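PDB 4OMF: F420-reducing hydrogenase, subunit beta from Methanothermobacter marburgensis, which carries FAD and a [4Fe-4S] cluster in a hydrogenase that reduces coenzyme F420 with hydrogen, probably passing electrons from the cluster through the flavin to F420. Local coordinates for residues K125-N137 / D197-V210. Residues are numbered along the deposited sequence; the frame is centred on the assembly and turned at random.
Sequences KIKLLVGIYCMEN and DYVAELADVSTGSV. With FAD (flavin-adenine dinucleotide), chain R; SF4 (iron/sulfur cluster), chain N; KEN (N,N-dimethylmethanamine), chain P.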
ATOM      1  N   LYS C 125      12.243 -23.414 -19.221  1.00 19.34           N
ATOM      2  CA  LYS C 125      13.308 -22.745 -19.970  1.00 15.63           C
ATOM      3  C   LYS C 125      14.649 -22.746 -19.263  1.00 20.59           C
ATOM      4  O   LYS C 125      15.668 -22.438 -19.877  1.00 22.05           O
ATOM      5  CB  LYS C 125      12.880 -21.304 -20.286  1.00 16.95           C
ATOM      6  CG  LYS C 125      11.774 -21.308 -21.344  1.00 18.95           C
ATOM      7  CD  LYS C 125      11.112 -19.964 -21.513  1.00 21.36           C
ATOM      8  CE  LYS C 125       9.872 -20.076 -22.425  1.00 19.07           C
ATOM      9  NZ  LYS C 125       9.225 -18.733 -22.554  1.00 18.78           N
ATOM     10  N   ILE C 126      14.654 -23.071 -17.978  1.00 19.28           N
ATOM     11  CA  ILE C 126      15.908 -23.145 -17.249  1.00 17.92           C
ATOM     12  C   ILE C 126      16.617 -24.451 -17.626  1.00 22.37           C
ATOM     13  O   ILE C 126      16.096 -25.543 -17.371  1.00 24.99           O
ATOM     14  CB  ILE C 126      15.670 -23.046 -15.741  1.00 23.09           C
ATOM     15  CG1 ILE C 126      14.959 -21.726 -15.435  1.00 27.57           C
ATOM     16  CG2 ILE C 126      16.989 -23.156 -14.974  1.00 26.62           C
ATOM     17  CD1 ILE C 126      14.742 -21.485 -13.990  1.00 32.37           C
ATOM     18  N   LYS C 127      17.770 -24.344 -18.279  1.00 20.71           N
ATOM     19  CA  LYS C 127      18.466 -25.533 -18.779  1.00 21.09           C
ATOM     20  C   LYS C 127      19.734 -25.867 -17.979  1.00 24.00           C
ATOM     21  O   LYS C 127      20.221 -26.993 -18.004  1.00 25.61           O
ATOM     22  CB  LYS C 127      18.837 -25.369 -20.254  1.00 21.61           C
ATOM     23  CG  LYS C 127      17.638 -25.084 -21.165  1.00 25.22           C
ATOM     24  CD  LYS C 127      16.594 -26.202 -21.119  1.00 24.85           C
ATOM     25  CE  LYS C 127      15.361 -25.850 -21.970  1.00 26.16           C
ATOM     26  NZ  LYS C 127      14.323 -26.911 -21.849  1.00 30.39           N
ATOM     27  N   LEU C 128      20.274 -24.877 -17.282  1.00 21.66           N
ATOM     28  CA  LEU C 128      21.472 -25.109 -16.474  1.00 19.15           C
ATOM     29  C   LEU C 128      21.474 -24.207 -15.263  1.00 21.39           C
ATOM     30  O   LEU C 128      21.549 -22.978 -15.383  1.00 20.26           O
ATOM     31  CB  LEU C 128      22.729 -24.870 -17.292  1.00 18.05           C
ATOM     32  CG  LEU C 128      24.078 -24.941 -16.573  1.00 19.73           C
ATOM     33  CD1 LEU C 128      24.332 -26.332 -16.039  1.00 22.88           C
ATOM     34  CD2 LEU C 128      25.146 -24.528 -17.533  1.00 22.27           C
ATOM     35  N   LEU C 129      21.386 -24.816 -14.096  1.00 19.76           N
ATOM     36  CA  LEU C 129      21.413 -24.057 -12.853  1.00 18.85           C
ATOM     37  C   LEU C 129      22.701 -24.399 -12.128  1.00 20.10           C
ATOM     38  O   LEU C 129      22.825 -25.484 -11.574  1.00 19.88           O
ATOM     39  CB  LEU C 129      20.180 -24.375 -11.997  1.00 19.98           C
ATOM     40  CG  LEU C 129      19.720 -23.443 -10.862  1.00 22.50           C
ATOM     41  CD1 LEU C 129      18.522 -24.055 -10.126  1.00 23.70           C
ATOM     42  CD2 LEU C 129      20.825 -23.143  -9.875  1.00 22.73           C
ATOM     43  N   VAL C 130      23.667 -23.477 -12.136  1.00 18.53           N
ATOM     44  CA  VAL C 130      24.934 -23.730 -11.447  1.00 17.13           C
ATOM     45  C   VAL C 130      24.845 -23.179 -10.026  1.00 18.38           C
ATOM     46  O   VAL C 130      24.616 -22.000  -9.835  1.00 17.49           O
ATOM     47  CB  VAL C 130      26.157 -23.093 -12.177  1.00 19.90           C
ATOM     48  CG1 VAL C 130      27.461 -23.521 -11.489  1.00 19.67           C
ATOM     49  CG2 VAL C 130      26.193 -23.513 -13.658  1.00 19.05           C
ATOM     50  N   GLY C 131      25.042 -24.030  -9.032  1.00 18.84           N
ATOM     51  CA  GLY C 131      24.963 -23.577  -7.654  1.00 17.76           C
ATOM     52  C   GLY C 131      26.352 -23.275  -7.129  1.00 16.63           C
ATOM     53  O   GLY C 131      27.304 -23.946  -7.520  1.00 20.41           O
ATOM     54  N   ILE C 132      26.486 -22.261  -6.280  1.00 19.02           N
ATOM     55  CA  ILE C 132      27.774 -22.035  -5.626  1.00 17.28           C
ATOM     56  C   ILE C 132      27.595 -22.156  -4.118  1.00 17.61           C
ATOM     57  O   ILE C 132      26.525 -21.857  -3.602  1.00 21.13           O
ATOM     58  CB  ILE C 132      28.401 -20.679  -6.010  1.00 19.32           C
ATOM     59  CG1 ILE C 132      27.416 -19.524  -5.823  1.00 18.20           C
ATOM     60  CG2 ILE C 132      28.882 -20.713  -7.476  1.00 20.68           C
ATOM     61  CD1 ILE C 132      28.031 -18.151  -6.154  1.00 14.87           C
ATOM     62  N   TYR C 133      28.635 -22.637  -3.433  1.00 17.92           N
ATOM     63  CA  TYR C 133      28.548 -22.905  -1.991  1.00 19.41           C
ATOM     64  C   TYR C 133      28.411 -21.600  -1.222  1.00 18.80           C
ATOM     65  O   TYR C 133      28.966 -20.578  -1.620  1.00 20.54           O
ATOM     66  CB  TYR C 133      29.779 -23.657  -1.450  1.00 18.65           C
ATOM     67  CG  TYR C 133      30.187 -24.947  -2.148  1.00 19.80           C
ATOM     68  CD1 TYR C 133      29.333 -25.607  -3.046  1.00 17.93           C
ATOM     69  CD2 TYR C 133      31.444 -25.490  -1.913  1.00 19.71           C
ATOM     70  CE1 TYR C 133      29.740 -26.783  -3.692  1.00 21.25           C
ATOM     71  CE2 TYR C 133      31.855 -26.663  -2.552  1.00 23.80           C
ATOM     72  CZ  TYR C 133      31.001 -27.298  -3.435  1.00 24.26           C
ATOM     73  OH  TYR C 133      31.430 -28.449  -4.061  1.00 26.31           O
ATOM     74  N   CYS C 134      27.701 -21.642  -0.100  1.00 18.81           N
ATOM     75  CA  CYS C 134      27.509 -20.437   0.699  1.00 19.92           C
ATOM     76  C   CYS C 134      27.327 -20.740   2.181  1.00 23.19           C
ATOM     77  O   CYS C 134      26.560 -21.634   2.533  1.00 21.56           O
ATOM     78  CB  CYS C 134      26.296 -19.667   0.193  1.00 17.79           C
ATOM     79  SG  CYS C 134      26.078 -18.091   1.039  1.00 19.48           S
ATOM     80  N   MET C 135      27.995 -19.969   3.043  1.00 20.70           N
ATOM     81  CA  MET C 135      27.834 -20.128   4.497  1.00 22.61           C
ATOM     82  C   MET C 135      27.115 -18.921   5.132  1.00 21.64           C
ATOM     83  O   MET C 135      26.520 -19.020   6.202  1.00 22.72           O
ATOM     84  CB  MET C 135      29.199 -20.338   5.162  1.00 23.82           C
ATOM     85  CG  MET C 135      29.111 -20.683   6.636  1.00 26.44           C
ATOM     86  SD  MET C 135      28.444 -22.340   6.916  1.00 28.23           S
ATOM     87  CE  MET C 135      29.899 -23.345   6.584  1.00 31.11           C
ATOM     88  N   GLU C 136      27.181 -17.778   4.465  1.00 19.11           N
ATOM     89  CA  GLU C 136      26.568 -16.550   4.964  1.00 23.65           C
ATOM     90  C   GLU C 136      26.653 -15.495   3.885  1.00 22.96           C
ATOM     91  O   GLU C 136      27.520 -15.576   3.016  1.00 21.03           O
ATOM     92  CB  GLU C 136      27.268 -16.046   6.237  1.00 23.60           C
ATOM     93  CG  GLU C 136      28.736 -15.662   6.054  1.00 31.10           C
ATOM     94  CD  GLU C 136      29.703 -16.791   6.376  1.00 43.84           C
ATOM     95  OE1 GLU C 136      30.650 -17.016   5.588  1.00 52.91           O
ATOM     96  OE2 GLU C 136      29.532 -17.450   7.428  1.00 44.98           O
ATOM     97  N   ASN C 137      25.775 -14.493   3.949  1.00 20.31           N
ATOM     98  CA  ASN C 137      25.939 -13.314   3.109  1.00 19.25           C
ATOM     99  C   ASN C 137      25.775 -12.029   3.947  1.00 17.74           C
ATOM    100  O   ASN C 137      25.204 -12.064   5.025  1.00 17.89           O
ATOM    101  CB  ASN C 137      24.953 -13.331   1.936  1.00 19.01           C
ATOM    102  CG  ASN C 137      25.474 -12.573   0.727  1.00 19.34           C
ATOM    103  OD1 ASN C 137      26.544 -11.975   0.778  1.00 22.12           O
ATOM    104  ND2 ASN C 137      24.723 -12.612  -0.377  1.00 18.10           N
ATOM    105  N   ASP C 197      21.568 -25.505   3.918  1.00 21.67           N
ATOM    106  CA  ASP C 197      22.125 -25.945   2.643  1.00 19.67           C
ATOM    107  C   ASP C 197      23.469 -25.247   2.391  1.00 20.81           C
ATOM    108  O   ASP C 197      23.509 -24.048   2.111  1.00 20.65           O
ATOM    109  CB  ASP C 197      21.103 -25.640   1.530  1.00 21.91           C
ATOM    110  CG  ASP C 197      21.421 -26.299   0.186  1.00 25.93           C
ATOM    111  OD1 ASP C 197      22.595 -26.609  -0.113  1.00 25.22           O
ATOM    112  OD2 ASP C 197      20.457 -26.465  -0.598  1.00 23.38           O
ATOM    113  N   TYR C 198      24.558 -26.010   2.488  1.00 20.25           N
ATOM    114  CA  TYR C 198      25.886 -25.455   2.268  1.00 21.54           C
ATOM    115  C   TYR C 198      26.337 -25.579   0.819  1.00 19.83           C
ATOM    116  O   TYR C 198      26.836 -24.625   0.236  1.00 23.52           O
ATOM    117  CB  TYR C 198      26.913 -26.134   3.180  1.00 24.71           C
ATOM    118  CG  TYR C 198      28.312 -25.572   3.019  1.00 23.56           C
ATOM    119  CD1 TYR C 198      28.549 -24.213   3.158  1.00 28.84           C
ATOM    120  CD2 TYR C 198      29.388 -26.393   2.730  1.00 29.19           C
ATOM    121  CE1 TYR C 198      29.821 -23.692   3.021  1.00 27.10           C
ATOM    122  CE2 TYR C 198      30.668 -25.870   2.589  1.00 28.44           C
ATOM    123  CZ  TYR C 198      30.868 -24.520   2.742  1.00 22.11           C
ATOM    124  OH  TYR C 198      32.123 -23.977   2.606  1.00 29.66           O
ATOM    125  N   VAL C 199      26.174 -26.766   0.243  1.00 21.34           N
ATOM    126  CA  VAL C 199      26.764 -27.024  -1.061  1.00 20.15           C
ATOM    127  C   VAL C 199      25.755 -26.932  -2.202  1.00 19.66           C
ATOM    128  O   VAL C 199      25.947 -27.557  -3.248  1.00 23.05           O
ATOM    129  CB  VAL C 199      27.454 -28.409  -1.105  1.00 22.61           C
ATOM    130  CG1 VAL C 199      28.769 -28.387  -0.313  1.00 24.09           C
ATOM    131  CG2 VAL C 199      26.534 -29.507  -0.582  1.00 21.66           C
ATOM    132  N   ALA C 200      24.711 -26.125  -2.023  1.00 20.02           N
ATOM    133  CA  ALA C 200      23.704 -25.919  -3.076  1.00 17.40           C
ATOM    134  C   ALA C 200      23.176 -27.271  -3.565  1.00 23.16           C
ATOM    135  O   ALA C 200      23.377 -27.647  -4.716  1.00 21.51           O
ATOM    136  CB  ALA C 200      24.282 -25.115  -4.250  1.00 19.00           C
ATOM    137  N   GLU C 201      22.519 -27.994  -2.667  1.00 20.54           N
ATOM    138  CA  GLU C 201      22.110 -29.367  -2.907  1.00 19.10           C
ATOM    139  C   GLU C 201      21.113 -29.555  -4.042  1.00 23.31           C
ATOM    140  O   GLU C 201      20.969 -30.666  -4.534  1.00 22.40           O
ATOM    141  CB  GLU C 201      21.519 -29.952  -1.623  1.00 21.44           C
ATOM    142  CG  GLU C 201      22.542 -30.013  -0.485  1.00 20.38           C
ATOM    143  CD  GLU C 201      21.946 -30.435   0.848  1.00 33.24           C
ATOM    144  OE1 GLU C 201      20.932 -31.169   0.839  1.00 36.02           O
ATOM    145  OE2 GLU C 201      22.497 -30.030   1.903  1.00 31.99           O
ATOM    146  N   LEU C 202      20.415 -28.496  -4.453  1.00 19.36           N
ATOM    147  CA  LEU C 202      19.374 -28.667  -5.462  1.00 20.23           C
ATOM    148  C   LEU C 202      19.801 -28.171  -6.850  1.00 22.51           C
ATOM    149  O   LEU C 202      19.001 -28.165  -7.785  1.00 18.29           O
ATOM    150  CB  LEU C 202      18.081 -27.956  -5.018  1.00 21.90           C
ATOM    151  CG  LEU C 202      17.502 -28.510  -3.699  1.00 21.72           C
ATOM    152  CD1 LEU C 202      16.258 -27.752  -3.224  1.00 25.71           C
ATOM    153  CD2 LEU C 202      17.196 -29.983  -3.833  1.00 27.37           C
ATOM    154  N   ALA C 203      21.060 -27.749  -6.987  1.00 21.90           N
ATOM    155  CA  ALA C 203      21.537 -27.228  -8.263  1.00 18.97           C
ATOM    156  C   ALA C 203      21.810 -28.369  -9.245  1.00 18.14           C
ATOM    157  O   ALA C 203      21.938 -29.523  -8.835  1.00 18.35           O
ATOM    158  CB  ALA C 203      22.808 -26.394  -8.068  1.00 18.49           C
ATOM    159  N   ASP C 204      21.928 -28.052 -10.528  1.00 19.83           N
ATOM    160  CA  ASP C 204      22.345 -29.068 -11.493  1.00 19.52           C
ATOM    161  C   ASP C 204      23.787 -29.528 -11.250  1.00 17.17           C
ATOM    162  O   ASP C 204      24.078 -30.724 -11.316  1.00 19.39           O
ATOM    163  CB  ASP C 204      22.229 -28.550 -12.907  1.00 19.39           C
ATOM    164  CG  ASP C 204      20.793 -28.358 -13.336  1.00 23.46           C
ATOM    165  OD1 ASP C 204      19.955 -29.246 -13.049  1.00 25.42           O
ATOM    166  OD2 ASP C 204      20.514 -27.334 -13.973  1.00 23.03           O
ATOM    167  N   VAL C 205      24.673 -28.548 -11.059  1.00 22.72           N
ATOM    168  CA  VAL C 205      26.094 -28.734 -10.729  1.00 21.90           C
ATOM    169  C   VAL C 205      26.379 -27.721  -9.646  1.00 22.28           C
ATOM    170  O   VAL C 205      25.931 -26.582  -9.772  1.00 22.24           O
ATOM    171  CB  VAL C 205      27.044 -28.421 -11.906  1.00 28.70           C
ATOM    172  CG1 VAL C 205      28.450 -28.923 -11.615  1.00 25.57           C
ATOM    173  CG2 VAL C 205      26.531 -28.957 -13.188  1.00 40.55           C
ATOM    174  N   SER C 206      27.125 -28.103  -8.614  1.00 20.96           N
ATOM    175  CA  SER C 206      27.444 -27.177  -7.527  1.00 19.35           C
ATOM    176  C   SER C 206      28.960 -27.000  -7.402  1.00 18.18           C
ATOM    177  O   SER C 206      29.708 -27.958  -7.569  1.00 22.92           O
ATOM    178  CB  SER C 206      26.868 -27.687  -6.200  1.00 20.51           C
ATOM    179  OG  SER C 206      25.482 -27.989  -6.293  1.00 19.92           O
ATOM    180  N   THR C 207      29.424 -25.787  -7.115  1.00 19.57           N
ATOM    181  CA  THR C 207      30.863 -25.594  -7.054  1.00 18.96           C
ATOM    182  C   THR C 207      31.265 -24.563  -5.998  1.00 20.14           C
ATOM    183  O   THR C 207      30.491 -23.672  -5.650  1.00 20.40           O
ATOM    184  CB  THR C 207      31.407 -25.216  -8.483  1.00 23.76           C
ATOM    185  OG1 THR C 207      32.840 -25.145  -8.489  1.00 21.74           O
ATOM    186  CG2 THR C 207      30.828 -23.891  -8.952  1.00 20.93           C
ATOM    187  N   GLY C 208      32.472 -24.725  -5.466  1.00 19.76           N
ATOM    188  CA  GLY C 208      33.008 -23.816  -4.467  1.00 18.88           C
ATOM    189  C   GLY C 208      34.492 -24.066  -4.302  1.00 23.46           C
ATOM    190  O   GLY C 208      35.063 -24.918  -4.981  1.00 21.63           O
ATOM    191  N   SER C 209      35.126 -23.326  -3.401  1.00 24.45           N
ATOM    192  CA  SER C 209      36.566 -23.466  -3.215  1.00 23.43           C
ATOM    193  C   SER C 209      36.898 -24.557  -2.218  1.00 24.01           C
ATOM    194  O   SER C 209      37.942 -25.206  -2.325  1.00 25.78           O
ATOM    195  CB  SER C 209      37.191 -22.147  -2.741  1.00 24.06           C
ATOM    196  OG  SER C 209      36.609 -21.737  -1.514  1.00 30.09           O
ATOM    197  N   VAL C 210      36.029 -24.740  -1.228  1.00 24.82           N
ATOM    198  CA  VAL C 210      36.348 -25.627  -0.109  1.00 22.78           C
ATOM    199  C   VAL C 210      36.604 -27.063  -0.546  1.00 25.91           C
ATOM    200  O   VAL C 210      35.816 -27.655  -1.282  1.00 25.09           O
ATOM    201  CB  VAL C 210      35.236 -25.595   0.945  1.00 24.14           C
ATOM    202  CG1 VAL C 210      35.480 -26.648   2.020  1.00 24.67           C
ATOM    203  CG2 VAL C 210      35.167 -24.199   1.555  1.00 25.39           C
TER
HETATM  204  PA  FAD R 405      33.784 -17.394 -11.415  1.00 21.12           P
HETATM  205  O1A FAD R 405      34.643 -16.480 -10.581  1.00 20.55           O
HETATM  206  O2A FAD R 405      34.155 -17.835 -12.801  1.00 22.67           O
HETATM  207  O5B FAD R 405      32.342 -16.723 -11.514  1.00 21.12           O
HETATM  208  C5B FAD R 405      31.724 -16.400 -10.260  1.00 21.81           C
HETATM  209  C4B FAD R 405      30.214 -16.335 -10.498  1.00 23.30           C
HETATM  210  O4B FAD R 405      29.556 -16.074  -9.257  1.00 24.29           O
HETATM  211  C3B FAD R 405      29.879 -15.196 -11.453  1.00 24.79           C
HETATM  212  O3B FAD R 405      29.001 -15.628 -12.504  1.00 21.05           O
HETATM  213  C2B FAD R 405      29.158 -14.197 -10.559  1.00 25.17           C
HETATM  214  O2B FAD R 405      28.124 -13.516 -11.287  1.00 29.28           O
HETATM  215  C1B FAD R 405      28.587 -15.056  -9.447  1.00 19.96           C
HETATM  216  N9A FAD R 405      28.439 -14.259  -8.216  1.00 18.57           N
HETATM  217  C8A FAD R 405      29.407 -13.533  -7.629  1.00 19.52           C
HETATM  218  N7A FAD R 405      28.941 -12.937  -6.506  1.00 17.65           N
HETATM  219  C5A FAD R 405      27.635 -13.303  -6.384  1.00 18.43           C
HETATM  220  C6A FAD R 405      26.541 -13.009  -5.431  1.00 22.65           C
HETATM  221  N6A FAD R 405      26.731 -12.185  -4.367  1.00 21.71           N
HETATM  222  N1A FAD R 405      25.356 -13.596  -5.663  1.00 20.14           N
HETATM  223  C2A FAD R 405      25.128 -14.389  -6.731  1.00 21.72           C
HETATM  224  N3A FAD R 405      26.072 -14.694  -7.653  1.00 21.49           N
HETATM  225  C4A FAD R 405      27.319 -14.177  -7.514  1.00 20.42           C
HETATM  226  N1  FAD R 405      32.522 -20.870  -1.661  1.00 21.47           N
HETATM  227  C2  FAD R 405      32.770 -21.883  -0.738  1.00 20.74           C
HETATM  228  O2  FAD R 405      33.574 -22.787  -1.040  1.00 22.08           O
HETATM  229  N3  FAD R 405      32.152 -21.831   0.504  1.00 19.91           N
HETATM  230  C4  FAD R 405      31.261 -20.824   0.813  1.00 22.00           C
HETATM  231  O4  FAD R 405      30.696 -20.838   1.929  1.00 20.32           O
HETATM  232  C4X FAD R 405      31.522 -19.538   0.208  1.00 22.69           C
HETATM  233  N5  FAD R 405      30.623 -18.439   0.645  1.00 19.24           N
HETATM  234  C5X FAD R 405      29.977 -17.760  -0.485  1.00 21.18           C
HETATM  235  C6  FAD R 405      29.070 -16.751  -0.120  1.00 18.08           C
HETATM  236  C7  FAD R 405      28.556 -15.889  -1.097  1.00 19.78           C
HETATM  237  C7M FAD R 405      27.563 -14.801  -0.713  1.00 19.56           C
HETATM  238  C8  FAD R 405      28.979 -16.049  -2.414  1.00 19.24           C
HETATM  239  C8M FAD R 405      28.502 -15.178  -3.561  1.00 20.29           C
HETATM  240  C9  FAD R 405      29.902 -17.051  -2.785  1.00 19.54           C
HETATM  241  C9A FAD R 405      30.481 -17.859  -1.800  1.00 19.92           C
HETATM  242  N10 FAD R 405      31.331 -18.933  -2.174  1.00 19.58           N
HETATM  243  C10 FAD R 405      31.967 -19.694  -1.211  1.00 21.69           C
HETATM  244  C1' FAD R 405      31.546 -19.351  -3.573  1.00 20.57           C
HETATM  245  C2' FAD R 405      32.771 -18.759  -4.220  1.00 21.20           C
HETATM  246  O2' FAD R 405      33.270 -17.664  -3.601  1.00 21.08           O
HETATM  247  C3' FAD R 405      32.694 -18.733  -5.566  1.00 20.94           C
HETATM  248  O3' FAD R 405      31.832 -17.804  -6.046  1.00 22.09           O
HETATM  249  C4' FAD R 405      32.630 -20.075  -6.276  1.00 19.98           C
HETATM  250  O4' FAD R 405      33.699 -20.954  -5.868  1.00 23.63           O
HETATM  251  C5' FAD R 405      32.638 -19.892  -7.797  1.00 19.12           C
HETATM  252  O5' FAD R 405      33.951 -19.575  -8.234  1.00 20.17           O
HETATM  253  P   FAD R 405      34.379 -19.749  -9.766  1.00 21.05           P
HETATM  254  O1P FAD R 405      33.951 -21.140 -10.180  1.00 21.39           O
HETATM  255  O2P FAD R 405      35.821 -19.372  -9.931  1.00 20.62           O
HETATM  256  O3P FAD R 405      33.398 -18.694 -10.524  1.00 22.88           O
HETATM  257 FE1  SF4 N 401      21.337 -17.775   1.347  1.00 18.03          FE
HETATM  258 FE2  SF4 N 401      21.846 -19.718   3.073  1.00 18.51          FE
HETATM  259 FE3  SF4 N 401      22.325 -17.191   3.790  1.00 18.06          FE
HETATM  260 FE4  SF4 N 401      23.912 -18.314   1.927  1.00 19.02          FE
HETATM  261  S1  SF4 N 401      23.737 -18.978   4.146  1.00 17.99           S
HETATM  262  S2  SF4 N 401      22.921 -16.218   1.793  1.00 17.14           S
HETATM  263  S3  SF4 N 401      22.484 -19.729   0.887  1.00 17.38           S
HETATM  264  S4  SF4 N 401      20.260 -18.093   3.363  1.00 19.33           S
HETATM  265  CA1 KEN P 403      17.595 -29.608 -14.633  1.00 39.06           C
HETATM  266  CB1 KEN P 403      15.593 -28.101 -14.813  1.00 45.87           C
HETATM  267  CC1 KEN P 403      17.786 -27.109 -14.284  1.00 30.60           C
HETATM  268  NE1 KEN P 403      17.085 -28.225 -15.032  1.00 43.21           N
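Ala200 O, in the residue whose CB packs on Gly131 CA, is gripped from opposite faces of its plane by Ser206 OG at 2.7 Å and by Ala203 N. This folds the loop back on itself and sets Ser206 CB at the edge of the Tyr133 ring. Gly131 N gives a nearly straight hydrogen bond (168°) to Val205 O at 2.8 Å, lying in the carbonyl plane. Thr207 N then bonds to Gly131 O and Tyr133 N to Thr207 O, the alternation of parallel β-strands. Methyl groups of Ala200 and Ala203 press on Gly131 where a CB would collide with both. Asp204 N closes the other end on Leu129 O, while Asp204 OD1 pairs with Arg110 and Thr223.

Beyond strand 126-132, the Tyr133 ring is wedged between Val199 of the loop and Gly208 at the end of strand 205-208. Its CG lies beside the backbone N (chi1 -53°), bringing the ring between them. Val199 CG1 sits 3.8 Å from the ring centroid over one face, and Gly208 CA packs on the opposite face at 3.7 Å, both as CH-pi contacts. With an alanine in place of Tyr133, Val199 CG1 and Gly208 CA would probably face a gap, and the backbone from Gly208 to Val210, where two N-H groups hold FAD O2, would lose the ring's support at Gly208.

Tyr198 O accepts from Cys134 N, with Tyr133 CA donating a further CH contact. With CG anti to the backbone N (chi1 -179°), the Tyr198 ring extends beside Met135. Met135 CE makes apolar contact with Tyr198 CE1 at 3.6 Å, and SD lies obliquely 5.0 Å from the ring centroid, a Met-aromatic contact. Tyr198 OH accepts a hydrogen bond from FAD N3 at 3.0 Å. The 133-137 loop lies against both cofactors: Cys134 SG binds iron FE4 of the cluster at 2.4 Å and also touches FAD C6.

The two strands are central in the mixed sheet, with 97-101 beside 126-132 and antiparallel 217-221 beside 205-208. Helix 28-39 packs on Ile132 and Thr207, helix 103-114 meets Ile126 and Leu129, and Tyr133 reaches Thr218 and Ile220 of strand 217-221.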